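Side-chain contact in Alpha/beta hydrolase fold-3 domain-containing protein (Enterococcus faecalis, PDB 2QRU), which is of unknown function but has the alpha/beta hydrolase fold and is probably a hydrolase: residues Q116-L120 with N121-Q125. Residues are numbered along the deposited sequence; the frame is centred on the assembly and turned at random.
Sequences QLQTL and NLTPQ
Leu117 and Leu122 meet where helix 105-119 ends, Leu117 CB lying 4.1 Å from Leu122 CB, as the chain folds back on the last turn in a Schellman motif. Leu122 N donates to Leu117 O at 3.0 Å, with the N-H pointing well at the oxygen (155°). The donor nitrogen sits above the carbonyl plane, 42° out of it, while Leu120 N reaches the same oxygen from the opposite face, so two bonds grip this carbonyl. The inner bond of the motif, Asn121 N to Gln118 O, is weak at 3.4 Å. Asn121 makes the reversal with positive phi, a conformation asparagine adopts more readily than most residues with a side chain, and its polar amide suits the exposed position.

Leucine at 117, 120 and 122 puts branched apolar groups between the helix end and its neighbours. Leu122 directs its CB toward the helix; with CG anti to its own carbonyl carbon (chi1 -75°), the branch lies beside the base of Leu120, with Leu122 CD1 4.2 Å from Leu120 CB. Leu117 CB also lies 3.5 Å from Leu122 O, so the buried leucine packs against backbone as well as side chain.

On the outer side, polar residues take over. Threonine's short side chain lets Thr119 OG1 reach back and donate to Gln116 O at 2.6 Å, in the carbonyl plane. Gln118 NE2, hydrogen-bonded to Thr209, also makes a weak hydrogen bond to a water that is hydrogen-bonded to Thr123 OG1, bridging helix and outgoing loop.

Inward, Leu117 packs on Phe85 of helix 74-93 and Phe98 of strand 98-103, and Leu120 touches Thr82 and Gln86 of that helix. Pro124 rests on Phe98 and Leu100, and Gln125 is backbone hydrogen-bonded to Phe98, leading the chain into strand 127-130 beside strand 98-103 in the central sheet.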
loop_
_atom_site.group_PDB
_atom_site.type_symbol
_atom_site.label_atom_id
_atom_site.label_comp_id
_atom_site.label_asym_id
_atom_site.label_seq_id
_atom_site.Cartn_x
_atom_site.Cartn_y
_atom_site.Cartn_z
ATOM N N GLN A 116 10.885 -7.644 -6.000
ATOM C CA GLN A 116 10.587 -8.734 -6.947
ATOM C C GLN A 116 10.645 -8.298 -8.402
ATOM O O GLN A 116 11.155 -9.050 -9.254
ATOM C CB GLN A 116 9.244 -9.374 -6.632
ATOM C CG GLN A 116 9.267 -10.092 -5.332
ATOM C CD GLN A 116 10.479 -11.033 -5.227
ATOM O OE1 GLN A 116 10.742 -11.841 -6.130
ATOM N NE2 GLN A 116 11.221 -10.924 -4.121
ATOM N N LEU A 117 10.119 -7.109 -8.685
ATOM C CA LEU A 117 10.153 -6.519 -10.040
ATOM C C LEU A 117 11.570 -6.269 -10.582
ATOM O O LEU A 117 11.828 -6.482 -11.777
ATOM C CB LEU A 117 9.301 -5.257 -10.137
ATOM C CG LEU A 117 7.797 -5.442 -9.918
ATOM C CD1 LEU A 117 7.069 -4.112 -10.149
ATOM C CD2 LEU A 117 7.214 -6.541 -10.825
ATOM N N GLN A 118 12.496 -5.860 -9.709
ATOM C CA GLN A 118 13.906 -5.763 -10.114
ATOM C C GLN A 118 14.409 -7.048 -10.748
ATOM O O GLN A 118 15.197 -7.005 -11.695
ATOM C CB GLN A 118 14.805 -5.382 -8.926
ATOM C CG GLN A 118 14.660 -3.933 -8.514
ATOM C CD GLN A 118 15.382 -3.597 -7.208
ATOM O OE1 GLN A 118 15.220 -4.277 -6.209
ATOM N NE2 GLN A 118 16.131 -2.520 -7.213
ATOM N N THR A 119 13.954 -8.201 -10.255
ATOM C CA THR A 119 14.419 -9.484 -10.761
ATOM C C THR A 119 13.837 -9.832 -12.134
ATOM O O THR A 119 14.384 -10.658 -12.873
ATOM C CB THR A 119 14.112 -10.663 -9.795
ATOM O OG1 THR A 119 12.730 -11.031 -9.903
ATOM C CG2 THR A 119 14.456 -10.306 -8.354
ATOM N N LEU A 120 12.719 -9.205 -12.453
ATOM C CA LEU A 120 12.012 -9.416 -13.700
ATOM C C LEU A 120 12.297 -8.297 -14.710
ATOM O O LEU A 120 11.586 -8.174 -15.704
ATOM C CB LEU A 120 10.514 -9.481 -13.416
ATOM C CG LEU A 120 10.008 -10.607 -12.512
ATOM C CD1 LEU A 120 8.578 -10.291 -12.083
ATOM C CD2 LEU A 120 10.102 -11.978 -13.209
ATOM N N ASN A 121 13.314 -7.475 -14.436
ATOM C CA ASN A 121 13.641 -6.303 -15.272
ATOM C C ASN A 121 12.508 -5.294 -15.455
ATOM O O ASN A 121 12.290 -4.789 -16.562
ATOM C CB ASN A 121 14.153 -6.752 -16.650
ATOM C CG ASN A 121 15.570 -7.230 -16.602
ATOM O OD1 ASN A 121 16.471 -6.491 -16.193
ATOM N ND2 ASN A 121 15.790 -8.471 -17.023
ATOM N N LEU A 122 11.797 -4.989 -14.369
ATOM C CA LEU A 122 10.620 -4.123 -14.415
ATOM C C LEU A 122 10.645 -3.038 -13.323
ATOM O O LEU A 122 9.649 -2.813 -12.610
ATOM C CB LEU A 122 9.351 -4.946 -14.271
ATOM C CG LEU A 122 8.963 -5.731 -15.524
ATOM C CD1 LEU A 122 7.870 -6.724 -15.175
ATOM C CD2 LEU A 122 8.484 -4.743 -16.586
ATOM N N THR A 123 11.755 -2.337 -13.237
ATOM C CA THR A 123 11.964 -1.364 -12.171
ATOM C C THR A 123 10.995 -0.157 -12.283
ATOM O O THR A 123 10.880 0.450 -13.347
ATOM C CB THR A 123 13.406 -0.858 -12.190
ATOM O OG1 THR A 123 14.310 -1.979 -12.220
ATOM C CG2 THR A 123 13.668 0.003 -10.973
ATOM N N PRO A 124 10.295 0.179 -11.185
ATOM C CA PRO A 124 9.455 1.391 -11.200
ATOM C C PRO A 124 10.326 2.620 -11.434
ATOM O O PRO A 124 11.505 2.606 -11.075
ATOM C CB PRO A 124 8.887 1.452 -9.772
ATOM C CG PRO A 124 8.963 -0.024 -9.279
ATOM C CD PRO A 124 10.254 -0.518 -9.885
ATOM N N GLN A 125 9.741 3.672 -12.016
ATOM C CA GLN A 125 10.433 4.941 -12.200
ATOM C C GLN A 125 10.582 5.662 -10.860
ATOM O O GLN A 125 11.567 6.380 -10.644
ATOM C CB GLN A 125 9.673 5.843 -13.206
ATOM C CG GLN A 125 10.424 7.146 -13.574
ATOM C CD GLN A 125 9.559 8.190 -14.330
ATOM O OE1 GLN A 125 8.335 8.308 -14.119
ATOM N NE2 GLN A 125 10.212 8.978 -15.188
HETATM O O HOH W 1 16.856 -1.566 -10.358
#